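Local coordinates for pirin family protein (Acinetobacter baumannii, PDB 6D0P) that probably acts as a metal-dependent quercetin 2,3-dioxygenase of the pirin family, binding one iron ion per subunit in a cupin metal site, at residues Val72-Gln77 with His162-Ala167; Val97-Ala102 with Ser181-Trp186; Trp129-Ser134 with Pro265-Thr270. All coordinates share one frame; numbering follows the deposited sequence.

In the fold
Contacts 1 and 2 join the two cupin sheets of this pirin. They lie side by side, with centres about 10 Å apart. Each sets the N-terminal sheet, which holds neighbouring strands 69-75 and 97-101, against the C-terminal sheet, which holds neighbouring strands 162-165 and 183-190. Contact 3 lays the C-terminal tail on the N-terminal cupin. It lies about 13 Å from contact 2 and about 22 Å from contact 1, centre to centre. It uses the end of strand 121-131, next to 69-75, and the short strand 266-268 before the last helix. All the first segments precede all the second ones, so the N-terminal half is held to the C-terminal half at several places.

Contact 1: Val72-Gln77 with His162-Ala167; sequences VTIAYQ and HLRVIA
Ile74 and Ile166 meet tip to tip between the two cupin sheets, with CD1 of Ile74 3.8 Å from CD1 of Ile166. This is the apolar part of the contact. In Ile74 the CG1 branch lies anti to the carbonyl carbon (chi1 -54°) and then runs out extended. That sends CD1 to the isoleucine opposite and leaves CG2 for a second partner. Ile166 has much the same shape. It sits at a classic beta bulge, where Ile166 and Ala167 both face Val185 of the next strand.

The second kind of contact is made by Arg164. Its side chain bends at chi3 and runs past Ile74 in the opposite direction. CG2 of Ile74 lies in the guanidinium plane, at its edge, 3.7 Å from NH1 of Arg164. The same NH1 is 4.1 Å from CE1 of Tyr76. Here the ring and guanidinium planes are turned 42° apart, so the two groups do not stack. Tyr76 also belongs to a classic bulge, in which Tyr76 and Gln77 face Glu124.

The polar ends are tied together from outside the two segments, through Asp187 on strand 183-190. Its OD1 forms a salt bridge with NE of Arg164, and its OD2 is hydrogen-bonded to OH of Tyr76. NH2 of Arg164 also bonds to the carbonyl oxygen of Gly95 in the N-terminal cupin.

The isoleucines thus pack directly beside the Asp187-bound arginine and tyrosine. The shared carboxylate fixes both polar side chains, and it probably offsets the arginine's charge at this partly buried domain interface.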
loop_
_atom_site.group_PDB
_atom_site.type_symbol
_atom_site.label_atom_id
_atom_site.label_comp_id
_atom_site.label_asym_id
_atom_site.label_seq_id
_atom_site.Cartn_x
_atom_site.Cartn_y
_atom_site.Cartn_z
ATOM N N VAL A 72 -0.485 2.389 -4.547
ATOM C CA VAL A 72 -1.590 2.839 -3.736
ATOM C C VAL A 72 -1.018 3.734 -2.648
ATOM O O VAL A 72 -0.192 3.271 -1.845
ATOM C CB VAL A 72 -2.369 1.668 -3.130
ATOM C CG1 VAL A 72 -3.583 2.157 -2.356
ATOM C CG2 VAL A 72 -2.767 0.648 -4.192
ATOM N N THR A 73 -1.440 4.990 -2.622
ATOM C CA THR A 73 -0.958 5.926 -1.617
ATOM C C THR A 73 -2.117 6.245 -0.670
ATOM O O THR A 73 -3.198 6.673 -1.117
ATOM C CB THR A 73 -0.372 7.178 -2.281
ATOM O OG1 THR A 73 0.654 6.766 -3.189
ATOM C CG2 THR A 73 0.210 8.160 -1.291
ATOM N N ILE A 74 -1.887 6.023 0.612
ATOM C CA ILE A 74 -2.886 6.204 1.650
ATOM C C ILE A 74 -2.369 7.282 2.601
ATOM O O ILE A 74 -1.366 7.068 3.265
ATOM C CB ILE A 74 -3.120 4.865 2.384
ATOM C CG1 ILE A 74 -3.463 3.717 1.429
ATOM C CG2 ILE A 74 -4.162 5.013 3.494
ATOM C CD1 ILE A 74 -3.466 2.344 2.116
ATOM N N ALA A 75 -3.036 8.439 2.662
ATOM C CA ALA A 75 -2.569 9.552 3.503
ATOM C C ALA A 75 -3.214 9.449 4.893
ATOM O O ALA A 75 -4.430 9.450 4.992
ATOM C CB ALA A 75 -2.911 10.878 2.851
ATOM N N TYR A 76 -2.402 9.408 5.947
ATOM C CA TYR A 76 -2.915 9.351 7.335
ATOM C C TYR A 76 -2.795 10.725 8.016
ATOM O O TYR A 76 -3.706 11.155 8.734
ATOM C CB TYR A 76 -2.206 8.251 8.129
ATOM C CG TYR A 76 -2.560 6.851 7.682
ATOM C CD1 TYR A 76 -3.868 6.389 7.754
ATOM C CD2 TYR A 76 -1.601 5.978 7.213
ATOM C CE1 TYR A 76 -4.211 5.106 7.347
ATOM C CE2 TYR A 76 -1.926 4.694 6.802
ATOM C CZ TYR A 76 -3.228 4.247 6.890
ATOM O OH TYR A 76 -3.539 2.984 6.481
ATOM N N GLN A 77 -1.661 11.391 7.838
ATOM C CA GLN A 77 -1.443 12.730 8.393
ATOM C C GLN A 77 -0.702 13.524 7.322
ATOM O O GLN A 77 0.216 13.008 6.677
ATOM C CB GLN A 77 -0.638 12.714 9.691
ATOM C CG GLN A 77 -1.281 11.924 10.823
ATOM C CD GLN A 77 -0.591 12.147 12.148
ATOM O OE1 GLN A 77 -0.623 13.245 12.711
ATOM N NE2 GLN A 77 0.026 11.101 12.668
ATOM N N HIS A 162 -12.451 0.149 13.931
ATOM C CA HIS A 162 -13.078 0.281 12.626
ATOM C C HIS A 162 -12.145 -0.270 11.538
ATOM O O HIS A 162 -10.923 -0.435 11.733
ATOM C CB HIS A 162 -13.492 1.731 12.339
ATOM C CG HIS A 162 -12.339 2.639 12.082
ATOM N ND1 HIS A 162 -11.947 2.979 10.809
ATOM C CD2 HIS A 162 -11.472 3.237 12.922
ATOM C CE1 HIS A 162 -10.879 3.755 10.876
ATOM N NE2 HIS A 162 -10.574 3.927 12.165
ATOM N N LEU A 163 -12.761 -0.560 10.404
ATOM C CA LEU A 163 -12.077 -1.069 9.257
ATOM C C LEU A 163 -12.605 -0.341 8.013
ATOM O O LEU A 163 -13.828 -0.218 7.833
ATOM C CB LEU A 163 -12.338 -2.576 9.215
ATOM C CG LEU A 163 -11.698 -3.352 8.069
ATOM C CD1 LEU A 163 -11.476 -4.794 8.477
ATOM C CD2 LEU A 163 -12.547 -3.269 6.809
ATOM N N ARG A 164 -11.692 0.158 7.182
ATOM C CA ARG A 164 -12.054 0.809 5.925
ATOM C C ARG A 164 -11.794 -0.174 4.786
ATOM O O ARG A 164 -10.705 -0.810 4.741
ATOM C CB ARG A 164 -11.208 2.059 5.681
ATOM C CG ARG A 164 -11.296 3.106 6.782
ATOM C CD ARG A 164 -10.839 4.457 6.253
ATOM N NE ARG A 164 -9.458 4.385 5.809
ATOM C CZ ARG A 164 -8.821 5.374 5.191
ATOM N NH1 ARG A 164 -7.543 5.244 4.887
ATOM N NH2 ARG A 164 -9.461 6.490 4.916
ATOM N N VAL A 165 -12.756 -0.295 3.882
ATOM C CA VAL A 165 -12.625 -1.213 2.766
ATOM C C VAL A 165 -12.083 -0.433 1.570
ATOM O O VAL A 165 -12.829 0.147 0.780
ATOM C CB VAL A 165 -13.960 -1.913 2.457
ATOM C CG1 VAL A 165 -13.767 -3.052 1.472
ATOM C CG2 VAL A 165 -14.628 -2.431 3.724
ATOM N N ILE A 166 -10.775 -0.398 1.455
ATOM C CA ILE A 166 -10.152 0.359 0.380
ATOM C C ILE A 166 -10.357 -0.397 -0.950
ATOM O O ILE A 166 -10.707 0.205 -1.957
ATOM C CB ILE A 166 -8.684 0.659 0.719
ATOM C CG1 ILE A 166 -8.600 1.623 1.908
ATOM C CG2 ILE A 166 -7.944 1.209 -0.489
ATOM C CD1 ILE A 166 -7.214 1.770 2.462
ATOM N N ALA A 167 -10.173 -1.704 -0.918
ATOM C CA ALA A 167 -10.422 -2.568 -2.050
ATOM C C ALA A 167 -10.986 -3.900 -1.552
ATOM O O ALA A 167 -10.635 -4.360 -0.450
ATOM C CB ALA A 167 -9.149 -2.797 -2.840
#

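Contact 2: Val97-Ala102 with Ser181-Trp186; sequences VQWMTA and SPLNVW
Trp99 carries this contact alone on its side, reaching from strand 97-101 to Leu183 and Val185 on strand 183-190. The two strands belong to the facing sheets of the two cupin domains. The contact is therefore a buried piece of the interface in this bicupin fold. Their backbones stay well apart, with CA of Trp99 11.0 Å from CA of Val185. The indole meets Leu183 and Val185 between the two sheets.

Along the first segment, Val97 packs on Val72 of the adjacent strand in its own sheet. Trp99 follows. Its CG stands anti to the backbone N (chi1 -166°), which sends the indole out toward the other sheet. The six-membered end of the ring leads. The pyrrole end stays behind, where NE1 is hydrogen-bonded to OE1 of Glu70. That bond helps set the rotation of the indole. Next comes Met100, modelled as selenomethionine. It packs behind the metal ligands His66 and His108; the side chain of Trp99 is about 13 Å from the manganese. Thr101 then bonds through OG1 to OE2 of Glu70, so one carboxylate holds both residues.

At the far side both aliphatic groups lie at the edge of the indole, near its plane. CD1 of Leu183 is 3.9 Å from CH2 of Trp99. CG2 of Val185 lies 3.7 Å from that same CH2 and 3.9 Å from CZ3 of Trp99.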
loop_
_atom_site.group_PDB
_atom_site.type_symbol
_atom_site.label_atom_id
_atom_site.label_comp_id
_atom_site.label_asym_id
_atom_site.label_seq_id
_atom_site.Cartn_x
_atom_site.Cartn_y
_atom_site.Cartn_z
ATOM N N VAL A 97 -7.317 8.251 -0.664
ATOM C CA VAL A 97 -6.458 7.246 -1.258
ATOM C C VAL A 97 -6.317 7.517 -2.769
ATOM O O VAL A 97 -7.278 7.983 -3.423
ATOM C CB VAL A 97 -7.033 5.833 -1.026
ATOM C CG1 VAL A 97 -6.262 4.782 -1.804
ATOM C CG2 VAL A 97 -7.102 5.492 0.451
ATOM N N GLN A 98 -5.118 7.282 -3.311
ATOM C CA GLN A 98 -4.903 7.263 -4.760
ATOM C C GLN A 98 -4.481 5.840 -5.146
ATOM O O GLN A 98 -3.460 5.334 -4.644
ATOM C CB GLN A 98 -3.852 8.283 -5.204
ATOM C CG GLN A 98 -3.437 8.147 -6.670
ATOM C CD GLN A 98 -4.564 8.196 -7.680
ATOM O OE1 GLN A 98 -4.740 7.261 -8.465
ATOM N NE2 GLN A 98 -5.302 9.309 -7.724
ATOM N N TRP A 99 -5.322 5.172 -5.929
ATOM C CA TRP A 99 -5.042 3.842 -6.457
ATOM C C TRP A 99 -4.650 4.029 -7.923
ATOM O O TRP A 99 -5.518 4.114 -8.789
ATOM C CB TRP A 99 -6.266 2.926 -6.285
ATOM C CG TRP A 99 -5.961 1.475 -6.491
ATOM C CD1 TRP A 99 -5.656 0.866 -7.674
ATOM C CD2 TRP A 99 -5.964 0.437 -5.494
ATOM N NE1 TRP A 99 -5.439 -0.476 -7.474
ATOM C CE2 TRP A 99 -5.636 -0.768 -6.155
ATOM C CE3 TRP A 99 -6.206 0.405 -4.117
ATOM C CZ2 TRP A 99 -5.524 -1.983 -5.485
ATOM C CZ3 TRP A 99 -6.100 -0.799 -3.458
ATOM C CH2 TRP A 99 -5.753 -1.971 -4.129
HETATM N N MSE A 100 -3.362 4.187 -8.178
HETATM C CA MSE A 100 -2.882 4.490 -9.518
HETATM C C MSE A 100 -2.361 3.279 -10.223
HETATM O O MSE A 100 -1.473 2.560 -9.709
HETATM C CB MSE A 100 -1.738 5.507 -9.457
HETATM C CG MSE A 100 -1.268 5.868 -10.877
HETATM SE SE MSE A 100 0.351 7.028 -10.812
HETATM C CE MSE A 100 1.626 5.632 -10.366
ATOM N N THR A 101 -2.905 3.022 -11.403
ATOM C CA THR A 101 -2.410 1.934 -12.226
ATOM C C THR A 101 -1.346 2.500 -13.173
ATOM O O THR A 101 -1.680 3.317 -14.032
ATOM C CB THR A 101 -3.520 1.295 -13.058
ATOM O OG1 THR A 101 -4.620 0.953 -12.216
ATOM C CG2 THR A 101 -3.020 0.094 -13.822
ATOM N N ALA A 102 -0.091 2.126 -12.998
ATOM C CA ALA A 102 0.950 2.583 -13.887
ATOM C C ALA A 102 0.773 1.915 -15.256
ATOM O O ALA A 102 0.951 2.562 -16.305
ATOM C CB ALA A 102 2.310 2.285 -13.311
ATOM N N SER A 181 -7.507 -8.125 -10.231
ATOM C CA SER A 181 -7.575 -9.502 -9.752
ATOM C C SER A 181 -8.236 -9.472 -8.368
ATOM O O SER A 181 -8.293 -8.406 -7.774
ATOM C CB SER A 181 -6.206 -10.162 -9.713
ATOM O OG SER A 181 -5.310 -9.468 -8.866
ATOM N N PRO A 182 -8.698 -10.621 -7.859
ATOM C CA PRO A 182 -9.398 -10.636 -6.567
ATOM C C PRO A 182 -8.439 -10.330 -5.410
ATOM O O PRO A 182 -7.469 -11.067 -5.205
ATOM C CB PRO A 182 -9.978 -12.053 -6.441
ATOM C CG PRO A 182 -10.070 -12.520 -7.877
ATOM C CD PRO A 182 -8.805 -11.954 -8.486
ATOM N N LEU A 183 -8.704 -9.248 -4.691
ATOM C CA LEU A 183 -7.847 -8.857 -3.601
ATOM C C LEU A 183 -8.584 -7.894 -2.665
ATOM O O LEU A 183 -9.598 -7.259 -3.033
ATOM C CB LEU A 183 -6.534 -8.264 -4.135
ATOM C CG LEU A 183 -6.601 -6.922 -4.847
ATOM C CD1 LEU A 183 -6.472 -5.776 -3.866
ATOM C CD2 LEU A 183 -5.499 -6.805 -5.874
ATOM N N ASN A 184 -8.090 -7.874 -1.436
ATOM C CA ASN A 184 -8.592 -7.025 -0.369
ATOM C C ASN A 184 -7.472 -6.136 0.162
ATOM O O ASN A 184 -6.328 -6.589 0.399
ATOM C CB ASN A 184 -9.104 -7.824 0.830
ATOM C CG ASN A 184 -10.389 -8.558 0.547
ATOM O OD1 ASN A 184 -11.396 -7.931 0.225
ATOM N ND2 ASN A 184 -10.377 -9.880 0.706
ATOM N N VAL A 185 -7.830 -4.881 0.384
ATOM C CA VAL A 185 -6.969 -3.959 1.091
ATOM C C VAL A 185 -7.873 -3.293 2.114
ATOM O O VAL A 185 -8.807 -2.550 1.742
ATOM C CB VAL A 185 -6.261 -2.918 0.203
ATOM C CG1 VAL A 185 -5.511 -1.894 1.053
ATOM C CG2 VAL A 185 -5.301 -3.566 -0.786
ATOM N N TRP A 186 -7.642 -3.643 3.372
ATOM C CA TRP A 186 -8.421 -3.106 4.466
ATOM C C TRP A 186 -7.486 -2.372 5.427
ATOM O O TRP A 186 -6.389 -2.864 5.710
ATOM C CB TRP A 186 -9.158 -4.216 5.232
ATOM C CG TRP A 186 -9.974 -5.152 4.404
ATOM C CD1 TRP A 186 -10.627 -4.883 3.238
ATOM C CD2 TRP A 186 -10.295 -6.513 4.748
ATOM N NE1 TRP A 186 -11.285 -6.004 2.803
ATOM C CE2 TRP A 186 -11.107 -7.017 3.715
ATOM C CE3 TRP A 186 -9.923 -7.364 5.799
ATOM C CZ2 TRP A 186 -11.578 -8.329 3.715
ATOM C CZ3 TRP A 186 -10.384 -8.667 5.799
ATOM C CH2 TRP A 186 -11.207 -9.136 4.771
#

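Contact 3: Trp129-Ser134 with Pro265-Thr270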
loop_
_atom_site.group_PDB
_atom_site.type_symbol
_atom_site.label_atom_id
_atom_site.label_comp_id
_atom_site.label_asym_id
_atom_site.label_seq_id
_atom_site.Cartn_x
_atom_site.Cartn_y
_atom_site.Cartn_z
ATOM N N TRP A 129 2.617 -1.167 -3.308
ATOM C CA TRP A 129 2.653 -1.545 -4.701
ATOM C C TRP A 129 1.893 -2.870 -4.850
ATOM O O TRP A 129 2.153 -3.800 -4.087
ATOM C CB TRP A 129 4.080 -1.715 -5.179
ATOM C CG TRP A 129 4.904 -0.471 -5.243
ATOM C CD1 TRP A 129 4.627 0.770 -4.732
ATOM C CD2 TRP A 129 6.228 -0.394 -5.790
ATOM N NE1 TRP A 129 5.661 1.623 -4.998
ATOM C CE2 TRP A 129 6.659 0.940 -5.643
ATOM C CE3 TRP A 129 7.052 -1.305 -6.462
ATOM C CZ2 TRP A 129 7.905 1.363 -6.102
ATOM C CZ3 TRP A 129 8.278 -0.883 -6.928
ATOM C CH2 TRP A 129 8.705 0.428 -6.730
ATOM N N VAL A 130 1.010 -2.930 -5.822
ATOM C CA VAL A 130 0.208 -4.102 -6.135
ATOM C C VAL A 130 0.532 -4.544 -7.561
ATOM O O VAL A 130 0.467 -3.740 -8.523
ATOM C CB VAL A 130 -1.291 -3.816 -5.992
ATOM C CG1 VAL A 130 -2.133 -5.054 -6.263
ATOM C CG2 VAL A 130 -1.617 -3.239 -4.620
ATOM N N ASN A 131 0.785 -5.830 -7.718
ATOM C CA ASN A 131 1.141 -6.365 -9.009
ATOM C C ASN A 131 -0.111 -6.550 -9.870
ATOM O O ASN A 131 -1.216 -6.652 -9.377
ATOM C CB ASN A 131 1.901 -7.689 -8.877
ATOM C CG ASN A 131 2.858 -7.957 -10.028
ATOM O OD1 ASN A 131 2.934 -7.176 -10.987
ATOM N ND2 ASN A 131 3.637 -9.038 -9.916
ATOM N N LEU A 132 0.106 -6.541 -11.169
ATOM C CA LEU A 132 -0.936 -6.827 -12.151
ATOM C C LEU A 132 -0.719 -8.202 -12.801
ATOM O O LEU A 132 0.425 -8.630 -13.037
ATOM C CB LEU A 132 -0.885 -5.739 -13.226
ATOM C CG LEU A 132 -1.340 -4.347 -12.779
ATOM C CD1 LEU A 132 -0.974 -3.290 -13.805
ATOM C CD2 LEU A 132 -2.827 -4.350 -12.508
ATOM N N PRO A 133 -1.821 -8.874 -13.154
ATOM C CA PRO A 133 -1.711 -10.051 -13.978
ATOM C C PRO A 133 -0.997 -9.666 -15.283
ATOM O O PRO A 133 -1.138 -8.523 -15.735
ATOM C CB PRO A 133 -3.152 -10.468 -14.302
ATOM C CG PRO A 133 -3.951 -9.819 -13.197
ATOM C CD PRO A 133 -3.215 -8.532 -12.900
ATOM N N SER A 134 -0.302 -10.628 -15.881
ATOM C CA SER A 134 0.482 -10.423 -17.086
ATOM C C SER A 134 -0.335 -9.721 -18.170
ATOM O O SER A 134 0.130 -8.758 -18.797
ATOM C CB SER A 134 1.036 -11.765 -17.612
ATOM O OG SER A 134 -0.027 -12.671 -17.853
ATOM N N PRO A 265 11.893 0.874 -10.599
ATOM C CA PRO A 265 10.446 1.090 -10.556
ATOM C C PRO A 265 9.670 0.354 -11.662
ATOM O O PRO A 265 8.537 0.740 -12.001
ATOM C CB PRO A 265 10.389 2.607 -10.681
ATOM C CG PRO A 265 11.461 2.907 -11.687
ATOM C CD PRO A 265 12.542 1.877 -11.437
ATOM N N PHE A 266 10.263 -0.695 -12.214
ATOM C CA PHE A 266 9.591 -1.503 -13.215
ATOM C C PHE A 266 9.380 -2.917 -12.657
ATOM O O PHE A 266 10.296 -3.482 -12.067
ATOM C CB PHE A 266 10.423 -1.612 -14.484
ATOM C CG PHE A 266 10.916 -0.303 -15.047
ATOM C CD1 PHE A 266 10.025 0.691 -15.395
ATOM C CD2 PHE A 266 12.263 -0.117 -15.319
ATOM C CE1 PHE A 266 10.471 1.873 -15.960
ATOM C CE2 PHE A 266 12.707 1.074 -15.872
ATOM C CZ PHE A 266 11.808 2.055 -16.208
ATOM N N VAL A 267 8.186 -3.481 -12.831
ATOM C CA VAL A 267 7.950 -4.855 -12.418
ATOM C C VAL A 267 7.167 -5.528 -13.544
ATOM O O VAL A 267 5.996 -5.165 -13.792
ATOM C CB VAL A 267 7.197 -4.975 -11.082
ATOM C CG1 VAL A 267 6.962 -6.441 -10.750
ATOM C CG2 VAL A 267 7.928 -4.282 -9.942
HETATM N N MSE A 268 7.826 -6.454 -14.236
HETATM C CA MSE A 268 7.235 -7.145 -15.362
HETATM C C MSE A 268 7.289 -8.633 -15.107
HETATM O O MSE A 268 7.498 -9.063 -13.949
HETATM C CB MSE A 268 7.995 -6.718 -16.635
HETATM C CG MSE A 268 7.881 -5.197 -16.909
HETATM SE SE MSE A 268 6.034 -4.704 -17.384
HETATM C CE MSE A 268 5.814 -5.707 -19.081
ATOM N N ASN A 269 7.072 -9.437 -16.151
ATOM C CA ASN A 269 7.076 -10.894 -15.995
ATOM C C ASN A 269 8.401 -11.496 -16.479
ATOM O O ASN A 269 8.771 -12.604 -16.016
ATOM C CB ASN A 269 5.908 -11.562 -16.729
ATOM C CG ASN A 269 4.563 -11.161 -16.169
ATOM O OD1 ASN A 269 3.834 -10.419 -16.821
ATOM N ND2 ASN A 269 4.246 -11.592 -14.951
ATOM N N THR A 270 9.096 -10.819 -17.400
ATOM C CA THR A 270 10.319 -11.380 -17.988
ATOM C C THR A 270 11.464 -10.356 -18.018
ATOM O O THR A 270 11.235 -9.131 -18.012
ATOM C CB THR A 270 10.066 -11.832 -19.435
ATOM O OG1 THR A 270 9.904 -10.662 -20.242
ATOM C CG2 THR A 270 8.866 -12.745 -19.565
HETATM O O HOH W 1 5.267 -9.486 -12.331
HETATM O O HOH W 2 1.922 -10.996 -13.127
#
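Asn131 and Val267 both have a branch anti to the backbone N: CG of Asn131 (chi1 -152°) and CG1 of Val267 (chi1 178°). The two side chains cross at a slant and pack, with OD1 of Asn131 4.1 Å from CG1 of Val267. OD1 of Asn131 accepts a bent hydrogen bond (2.9 Å, N-H...O 131°) from the backbone N of Leu132, which lies above the carbonyl plane. It also bonds to NZ of Lys137. The same NZ reaches O of Val267, so one lysine ties both segments.

Two waters bridge the segments. ND2 of Asn131 donates to the first, which lies 2.8 Å from O of Met268. ND2 of Asn269 donates to the second, which lies 2.8 Å from O of Leu132. Further along, OD1 of Asn269 rests 3.2 Å from CB of Ser134. ND2 of Asn269 also bonds to O of Pro259.

At the other end, CH2 of the Trp129 ring is 4.3 Å from CA of Pro265. Pro265 lies close to His64 and His66, two ligands of the manganese. Thr270 caps the N-terminus of helix 271-282. The arrangement joins the C-terminal tail of a bicupin to the N-terminal cupin beside its metal site.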